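Local structure of large exoprotein involved in heme utilization or adhesion (Yersinia kristensenii ATCC 33638, 5E3E) at residues G62-D67 / I93-D98; S29-R34 / V72-S77. The protein is the toxin domain of a contact-dependent growth inhibition system, a member of the RNase A superfamily that probably cleaves RNA and is bound here by its CdiI immunity protein. All coordinates share one frame; numbering follows the deposited sequence.

In the fold
From the N terminus, the chain reaches strand 27-31 and enters interaction 2 at residues 29-34. Helices 34-47 and 49-58 follow, then strand 63-68, which opens interaction 1. Residues 72-77 close the larger loop and complete interaction 2, so the helices and strand 63-68 lie within it. Strand 86-97 then returns, and residues 93-98 close interaction 1. The two contacts therefore cross, since their segments alternate. They lie on opposite sides of the chain's centre, with centres about 20 Å apart. Both belong to one antiparallel sheet, in which strand 86-97 pairs with 63-68 and also with 75-79. Strand 75-79 in turn pairs with 27-31.

Interaction 1 of 2, residues G62-D67 / I93-D98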
ATOM      1  N   GLY B  62     -10.197  -5.491  -7.055  1.00 17.43           N
ATOM      2  CA  GLY B  62      -9.391  -6.671  -6.766  1.00 17.23           C
ATOM      3  C   GLY B  62      -9.049  -6.825  -5.297  1.00 16.18           C
ATOM      4  O   GLY B  62      -8.910  -7.963  -4.798  1.00 16.34           O
ATOM      5  N   TYR B  63      -8.882  -5.697  -4.616  1.00 14.89           N
ATOM      6  CA  TYR B  63      -8.441  -5.670  -3.207  1.00 14.73           C
ATOM      7  C   TYR B  63      -9.242  -4.651  -2.429  1.00 14.19           C
ATOM      8  O   TYR B  63      -9.889  -3.785  -3.022  1.00 14.13           O
ATOM      9  CB  TYR B  63      -6.936  -5.319  -3.122  1.00 14.49           C
ATOM     10  CG  TYR B  63      -6.100  -6.276  -3.934  1.00 15.70           C
ATOM     11  CD1 TYR B  63      -5.874  -6.058  -5.296  1.00 16.32           C
ATOM     12  CD2 TYR B  63      -5.651  -7.470  -3.379  1.00 16.03           C
ATOM     13  CE1 TYR B  63      -5.154  -6.962  -6.069  1.00 17.35           C
ATOM     14  CE2 TYR B  63      -4.930  -8.385  -4.132  1.00 17.04           C
ATOM     15  CZ  TYR B  63      -4.676  -8.143  -5.470  1.00 17.61           C
ATOM     16  OH  TYR B  63      -3.979  -9.047  -6.273  1.00 19.10           O
ATOM     17  N   LEU B  64      -9.124  -4.711  -1.114  1.00 14.49           N
ATOM     18  CA  LEU B  64      -9.678  -3.703  -0.210  1.00 14.98           C
ATOM     19  C   LEU B  64      -8.673  -3.409   0.914  1.00 15.38           C
ATOM     20  O   LEU B  64      -8.139  -4.313   1.548  1.00 14.75           O
ATOM     21  CB  LEU B  64     -10.999  -4.168   0.396  1.00 15.85           C
ATOM     22  CG  LEU B  64     -11.693  -3.187   1.376  1.00 16.73           C
ATOM     23  CD1 LEU B  64     -12.317  -1.997   0.657  1.00 17.46           C
ATOM     24  CD2 LEU B  64     -12.733  -3.921   2.186  1.00 17.50           C
ATOM     25  N   GLU B  65      -8.449  -2.125   1.131  1.00 15.65           N
ATOM     26  CA  GLU B  65      -7.627  -1.605   2.233  1.00 16.55           C
ATOM     27  C   GLU B  65      -8.489  -1.401   3.464  1.00 17.08           C
ATOM     28  O   GLU B  65      -9.535  -0.749   3.384  1.00 16.88           O
ATOM     29  CB  GLU B  65      -7.070  -0.235   1.808  1.00 17.16           C
ATOM     30  CG  GLU B  65      -6.358   0.553   2.899  1.00 17.99           C
ATOM     31  CD  GLU B  65      -5.969   1.958   2.468  1.00 18.92           C
ATOM     32  OE1 GLU B  65      -5.994   2.270   1.234  1.00 18.78           O
ATOM     33  OE2 GLU B  65      -5.588   2.747   3.392  1.00 19.23           O
ATOM     34  N   ILE B  66      -8.055  -1.915   4.617  1.00 17.52           N
ATOM     35  CA  ILE B  66      -8.728  -1.616   5.844  1.00 19.34           C
ATOM     36  C   ILE B  66      -7.677  -1.161   6.824  1.00 18.97           C
ATOM     37  O   ILE B  66      -6.645  -1.803   6.978  1.00 18.64           O
ATOM     38  CB  ILE B  66      -9.556  -2.781   6.409  1.00 21.10           C
ATOM     39  CG1 ILE B  66      -8.701  -3.987   6.693  1.00 22.00           C
ATOM     40  CG2 ILE B  66     -10.669  -3.164   5.417  1.00 21.32           C
ATOM     41  CD1 ILE B  66      -9.336  -4.997   7.628  1.00 23.74           C
ATOM     42  N   ASP B  67      -7.946  -0.037   7.452  1.00 19.35           N
ATOM     43  CA  ASP B  67      -6.978   0.600   8.330  1.00 20.14           C
ATOM     44  C   ASP B  67      -7.390   0.451   9.772  1.00 19.97           C
ATOM     45  O   ASP B  67      -8.569   0.214  10.091  1.00 20.24           O
ATOM     46  CB  ASP B  67      -6.779   2.058   7.905  1.00 21.44           C
ATOM     47  CG  ASP B  67      -6.153   2.169   6.503  1.00 22.86           C
ATOM     48  OD1 ASP B  67      -5.057   1.607   6.293  1.00 24.76           O
ATOM     49  OD2 ASP B  67      -6.758   2.782   5.606  1.00 24.05           O
ATOM     50  N   ILE B  93      -4.318  -3.438   6.676  1.00 13.64           N
ATOM     51  CA  ILE B  93      -4.502  -4.795   6.205  1.00 14.11           C
ATOM     52  C   ILE B  93      -5.019  -4.737   4.785  1.00 13.77           C
ATOM     53  O   ILE B  93      -5.842  -3.888   4.479  1.00 14.04           O
ATOM     54  CB  ILE B  93      -5.568  -5.543   7.075  1.00 14.88           C
ATOM     55  CG1 ILE B  93      -5.278  -5.417   8.592  1.00 15.69           C
ATOM     56  CG2 ILE B  93      -5.703  -6.983   6.633  1.00 15.23           C
ATOM     57  CD1 ILE B  93      -3.952  -5.816   9.059  1.00 16.21           C
ATOM     58  N   ILE B  94      -4.553  -5.622   3.914  1.00 13.36           N
ATOM     59  CA  ILE B  94      -5.080  -5.679   2.553  1.00 13.75           C
ATOM     60  C   ILE B  94      -5.756  -7.017   2.387  1.00 14.10           C
ATOM     61  O   ILE B  94      -5.116  -8.057   2.626  1.00 14.05           O
ATOM     62  CB  ILE B  94      -3.973  -5.553   1.476  1.00 13.74           C
ATOM     63  CG1 ILE B  94      -3.173  -4.245   1.610  1.00 14.43           C
ATOM     64  CG2 ILE B  94      -4.557  -5.667   0.056  1.00 13.97           C
ATOM     65  CD1 ILE B  94      -4.012  -3.016   1.666  1.00 15.21           C
ATOM     66  N   ILE B  95      -7.013  -7.001   1.954  1.00 15.01           N
ATOM     67  CA  ILE B  95      -7.756  -8.228   1.680  1.00 16.24           C
ATOM     68  C   ILE B  95      -8.134  -8.324   0.216  1.00 17.01           C
ATOM     69  O   ILE B  95      -8.091  -7.344  -0.519  1.00 16.01           O
ATOM     70  CB  ILE B  95      -8.996  -8.371   2.578  1.00 16.97           C
ATOM     71  CG1 ILE B  95     -10.077  -7.330   2.246  1.00 17.81           C
ATOM     72  CG2 ILE B  95      -8.589  -8.290   4.023  1.00 17.00           C
ATOM     73  CD1 ILE B  95     -11.406  -7.600   2.927  1.00 18.61           C
ATOM     74  N   ALA B  96      -8.447  -9.531  -0.206  1.00 18.19           N
ATOM     75  CA  ALA B  96      -8.917  -9.733  -1.562  1.00 19.96           C
ATOM     76  C   ALA B  96     -10.129 -10.622  -1.563  1.00 23.32           C
ATOM     77  O   ALA B  96     -10.233 -11.548  -0.765  1.00 21.94           O
ATOM     78  CB  ALA B  96      -7.834 -10.348  -2.407  1.00 19.75           C
ATOM     79  N   ARG B  97     -11.051 -10.352  -2.484  0.50 24.85           N
ATOM     80  CA  ARG B  97     -12.268 -11.131  -2.580  0.50 26.18           C
ATOM     81  C   ARG B  97     -11.872 -12.559  -2.970  0.50 30.60           C
ATOM     82  O   ARG B  97     -11.113 -12.748  -3.921  0.50 33.34           O
ATOM     83  CB  ARG B  97     -13.195 -10.506  -3.627  0.50 26.60           C
ATOM     84  CG  ARG B  97     -14.641 -10.981  -3.560  0.50 26.21           C
ATOM     85  CD  ARG B  97     -15.494 -10.336  -4.642  0.50 26.72           C
ATOM     86  NE  ARG B  97     -15.458  -8.875  -4.587  0.50 26.60           N
ATOM     87  CZ  ARG B  97     -14.633  -8.115  -5.309  0.50 26.80           C
ATOM     88  NH1 ARG B  97     -14.672  -6.803  -5.184  0.50 28.07           N
ATOM     89  NH2 ARG B  97     -13.798  -8.663  -6.171  0.50 26.78           N
ATOM     90  N   ASP B  98     -12.374 -13.540  -2.220  1.00 34.12           N
ATOM     91  CA  ASP B  98     -12.047 -14.959  -2.411  1.00 40.20           C
ATOM     92  C   ASP B  98     -13.259 -15.807  -2.011  1.00 43.38           C
ATOM     93  O   ASP B  98     -13.339 -16.291  -0.874  1.00 39.21           O
ATOM     94  CB  ASP B  98     -10.826 -15.354  -1.574  1.00 44.27           C
ATOM     95  CG  ASP B  98     -10.343 -16.775  -1.876  1.00 50.24           C
ATOM     96  OD1 ASP B  98     -10.976 -17.440  -2.712  1.00 50.36           O
ATOM     97  OD2 ASP B  98      -9.335 -17.224  -1.281  1.00 55.22           O
TER
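Ile95 CG1 sits between the backbone N and the carbonyl carbon (chi1 68°), which brings it beside Leu64 CB at 3.8 Å. Leu64 CG is anti to its own N (chi1 -180°), and from there CD2 approaches Ile95 CD1. Both side chains leave the sheet on one face and run alongside each other. On the same face Ile66 crosses Ile93 at a slant, and its CG1 lies 3.5 Å from Ile93 CB.

The strands form an antiparallel beta pair. Leu64 and Ile95 are a hydrogen-bonded pair, as are Ile66 and Ile93. The two bonds of the first pair differ. Ile95 N reaches Leu64 O at 2.9 Å in the carbonyl plane, whereas Leu64 N lies tilted from the carbonyl plane of Ile95. Ile66 N donates to Ile93 O at 3.0 Å, and Ile93 N returns a bond to Ile66 O at 2.9 Å.

The other face carries Tyr63, Glu65, Ile94 and Ala96. Ile94 CG2 comes within 4.0 Å of Tyr63 CB. Ala96 CB approaches Tyr63 CD2 at 3.7 Å, oblique to the ring. Ile94 CD1, at the end of its other branch, meets Glu65 CA at 3.9 Å. This face meets the CdiI chain. There Tyr17 of CdiI packs edge-to-face with Tyr63, and Arg15 of CdiI forms a salt bridge with Glu65 OE2. The toxin strands thus supply part of the immunity-protein interface.

The face with Leu64 and Ile66 is covered by helices. Leu64 touches helix 49-58 at Lys51, Ile52 and Tyr55, and Ile66 and Ile93 touch helix 34-47. Strand 105-113 continues the sheet beyond strand 86-97, with backbone bonds from Ile94 to Ile108 and Thr109 and from Ala96 to Lys106.

Interaction 2 of 2, residues S29-R34 / V72-S77; sequences SSFTDR and VPIGIS
Ser30 and Ile76 form a hydrogen-bonded antiparallel beta pair where strand 27-31 runs beside strand 75-79, in the sheet of this RNase A-superfamily toxin. Ser30 N donates to Ile76 O at 3.0 Å. Ile76 N answers to Ser30 O at 2.9 Å, and Gly75 CA adds a CA-H...O contact to the same oxygen. Beyond the strand, Thr32 N donates to Ile74 O at 3.0 Å, 34° out of the carbonyl plane. Ile74 O also faces Phe31 CA and lies at the edge of the Phe31 ring, near its plane.

Two serine hydroxyls have partners outside the two segments: Ser29 OG is hydrogen-bonded to Pro112 O and Ser30 OG to Lys11 N. Ser29 N bonds to Gln20 of the CdiI chain. Ile74 and Gly75 make backbone hydrogen bonds to Val88 in strand 86-97. Ile74 CG1 lies between backbone N and carbonyl carbon (chi1 53°), helping set CD1 beside Phe31 CD1 at 4.1 Å. Both touch Val40 of helix 34-47.

Asp33 N-caps that helix: its side chain caps a backbone N of the first turn, and OD1 bonds Thr36 OG1. One water joins the segments, 3.2 Å from both Pro73 O, to which it donates, and Thr32 OG1.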
ATOM      1  N   SER B  29       8.069  -2.258   7.759  1.00 12.26           N
ATOM      2  CA  SER B  29       7.562  -2.370   9.113  1.00 11.98           C
ATOM      3  C   SER B  29       7.173  -3.809   9.473  1.00 12.15           C
ATOM      4  O   SER B  29       7.005  -4.675   8.597  1.00 11.96           O
ATOM      5  CB  SER B  29       6.371  -1.440   9.258  1.00 12.05           C
ATOM      6  OG  SER B  29       5.294  -1.862   8.407  1.00 11.75           O
ATOM      7  N   SER B  30       6.981  -4.025  10.771  1.00 12.04           N
ATOM      8  CA  SER B  30       6.712  -5.350  11.319  1.00 12.54           C
ATOM      9  C   SER B  30       5.943  -5.214  12.633  1.00 12.47           C
ATOM     10  O   SER B  30       6.302  -4.379  13.476  1.00 12.60           O
ATOM     11  CB  SER B  30       8.015  -6.095  11.582  1.00 12.73           C
ATOM     12  OG  SER B  30       7.770  -7.344  12.185  1.00 13.27           O
ATOM     13  N   PHE B  31       4.918  -6.054  12.807  1.00 12.64           N
ATOM     14  CA  PHE B  31       4.236  -6.208  14.091  1.00 13.19           C
ATOM     15  C   PHE B  31       5.210  -6.818  15.095  1.00 13.84           C
ATOM     16  O   PHE B  31       6.109  -7.576  14.737  1.00 13.55           O
ATOM     17  CB  PHE B  31       3.025  -7.126  13.984  1.00 13.12           C
ATOM     18  CG  PHE B  31       1.931  -6.582  13.125  1.00 12.80           C
ATOM     19  CD1 PHE B  31       1.143  -5.515  13.572  1.00 12.66           C
ATOM     20  CD2 PHE B  31       1.705  -7.101  11.862  1.00 12.59           C
ATOM     21  CE1 PHE B  31       0.133  -5.026  12.789  1.00 12.75           C
ATOM     22  CE2 PHE B  31       0.697  -6.620  11.090  1.00 12.64           C
ATOM     23  CZ  PHE B  31      -0.084  -5.557  11.546  1.00 12.71           C
ATOM     24  N   THR B  32       5.034  -6.461  16.350  1.00 14.59           N
ATOM     25  CA  THR B  32       5.922  -6.934  17.425  1.00 15.84           C
ATOM     26  C   THR B  32       5.991  -8.460  17.474  1.00 16.60           C
ATOM     27  O   THR B  32       7.045  -9.031  17.665  1.00 17.11           O
ATOM     28  CB  THR B  32       5.395  -6.442  18.749  1.00 16.53           C
ATOM     29  OG1 THR B  32       5.332  -5.019  18.690  1.00 17.15           O
ATOM     30  CG2 THR B  32       6.329  -6.842  19.906  1.00 17.30           C
ATOM     31  N   ASP B  33       4.837  -9.094  17.364  1.00 17.15           N
ATOM     32  CA  ASP B  33       4.756 -10.553  17.511  1.00 18.52           C
ATOM     33  C   ASP B  33       3.459 -11.057  16.968  1.00 18.56           C
ATOM     34  O   ASP B  33       2.611 -10.271  16.582  1.00 17.67           O
ATOM     35  CB  ASP B  33       4.918 -10.987  18.986  1.00 19.44           C
ATOM     36  CG  ASP B  33       4.075 -10.175  19.949  1.00 20.88           C
ATOM     37  OD1 ASP B  33       2.864 -10.004  19.721  1.00 22.49           O
ATOM     38  OD2 ASP B  33       4.637  -9.725  20.978  1.00 23.16           O
ATOM     39  N   ARG B  34       3.300 -12.381  16.949  1.00 20.02           N
ATOM     40  CA  ARG B  34       2.090 -13.000  16.382  1.00 21.61           C
ATOM     41  C   ARG B  34       0.824 -12.630  17.132  1.00 21.29           C
ATOM     42  O   ARG B  34      -0.201 -12.349  16.531  1.00 20.73           O
ATOM     43  CB  ARG B  34       2.256 -14.538  16.299  1.00 25.27           C
ATOM     44  CG  ARG B  34       1.231 -15.220  15.385  1.00 29.10           C
ATOM     45  CD  ARG B  34       1.592 -16.678  15.069  1.00 34.79           C
ATOM     46  NE  ARG B  34       1.385 -16.989  13.637  1.00 41.85           N
ATOM     47  CZ  ARG B  34       1.507 -18.196  13.081  1.00 44.73           C
ATOM     48  NH1 ARG B  34       1.815 -19.263  13.818  1.00 47.55           N
ATOM     49  NH2 ARG B  34       1.304 -18.340  11.773  1.00 46.65           N
ATOM     50  N   VAL B  72      -1.423   2.815  20.936  1.00 21.17           N
ATOM     51  CA  VAL B  72      -0.541   1.874  21.641  1.00 21.16           C
ATOM     52  C   VAL B  72       0.335   1.181  20.583  1.00 20.80           C
ATOM     53  O   VAL B  72      -0.179   0.731  19.559  1.00 18.82           O
ATOM     54  CB  VAL B  72      -1.342   0.830  22.462  1.00 22.17           C
ATOM     55  CG1 VAL B  72      -0.450  -0.254  23.022  1.00 22.63           C
ATOM     56  CG2 VAL B  72      -2.079   1.514  23.618  1.00 22.99           C
ATOM     57  N   PRO B  73       1.660   1.135  20.815  1.00 20.01           N
ATOM     58  CA  PRO B  73       2.553   0.543  19.808  1.00 19.11           C
ATOM     59  C   PRO B  73       2.255  -0.904  19.536  1.00 18.02           C
ATOM     60  O   PRO B  73       2.104  -1.709  20.465  1.00 17.68           O
ATOM     61  CB  PRO B  73       3.953   0.681  20.426  1.00 20.02           C
ATOM     62  CG  PRO B  73       3.814   1.564  21.594  1.00 20.88           C
ATOM     63  CD  PRO B  73       2.390   1.536  22.023  1.00 21.02           C
ATOM     64  N   ILE B  74       2.193  -1.230  18.245  1.00 16.85           N
ATOM     65  CA  ILE B  74       1.969  -2.587  17.788  1.00 16.14           C
ATOM     66  C   ILE B  74       3.105  -3.122  16.932  1.00 15.14           C
ATOM     67  O   ILE B  74       3.040  -4.244  16.433  1.00 15.23           O
ATOM     68  CB  ILE B  74       0.576  -2.721  17.087  1.00 16.99           C
ATOM     69  CG1 ILE B  74       0.345  -1.695  15.949  1.00 17.72           C
ATOM     70  CG2 ILE B  74      -0.529  -2.523  18.094  1.00 17.52           C
ATOM     71  CD1 ILE B  74       1.393  -1.629  14.910  1.00 18.28           C
ATOM     72  N   GLY B  75       4.181  -2.355  16.786  1.00 14.67           N
ATOM     73  CA  GLY B  75       5.294  -2.744  15.970  1.00 14.29           C
ATOM     74  C   GLY B  75       6.248  -1.596  15.711  1.00 14.25           C
ATOM     75  O   GLY B  75       6.210  -0.557  16.432  1.00 14.43           O
ATOM     76  N   ILE B  76       7.099  -1.828  14.709  1.00 13.93           N
ATOM     77  CA  ILE B  76       8.218  -0.964  14.394  1.00 14.05           C
ATOM     78  C   ILE B  76       8.268  -0.694  12.894  1.00 13.96           C
ATOM     79  O   ILE B  76       7.764  -1.477  12.085  1.00 13.27           O
ATOM     80  CB  ILE B  76       9.580  -1.521  14.862  1.00 14.10           C
ATOM     81  CG1 ILE B  76       9.861  -2.901  14.245  1.00 13.91           C
ATOM     82  CG2 ILE B  76       9.618  -1.548  16.397  1.00 14.34           C
ATOM     83  CD1 ILE B  76      11.251  -3.445  14.475  1.00 14.19           C
ATOM     84  N   SER B  77       8.922   0.415  12.579  1.00 14.10           N
ATOM     85  CA  SER B  77       9.118   0.851  11.208  1.00 14.48           C
ATOM     86  C   SER B  77      10.471   1.497  11.045  1.00 14.40           C
ATOM     87  O   SER B  77      10.949   2.177  11.934  1.00 14.44           O
ATOM     88  CB  SER B  77       8.021   1.823  10.801  1.00 14.97           C
ATOM     89  OG  SER B  77       8.164   2.241   9.439  1.00 16.11           O
TER
HETATM   90  O   HOH W   1       2.984  -4.775  20.810  1.00 35.41           O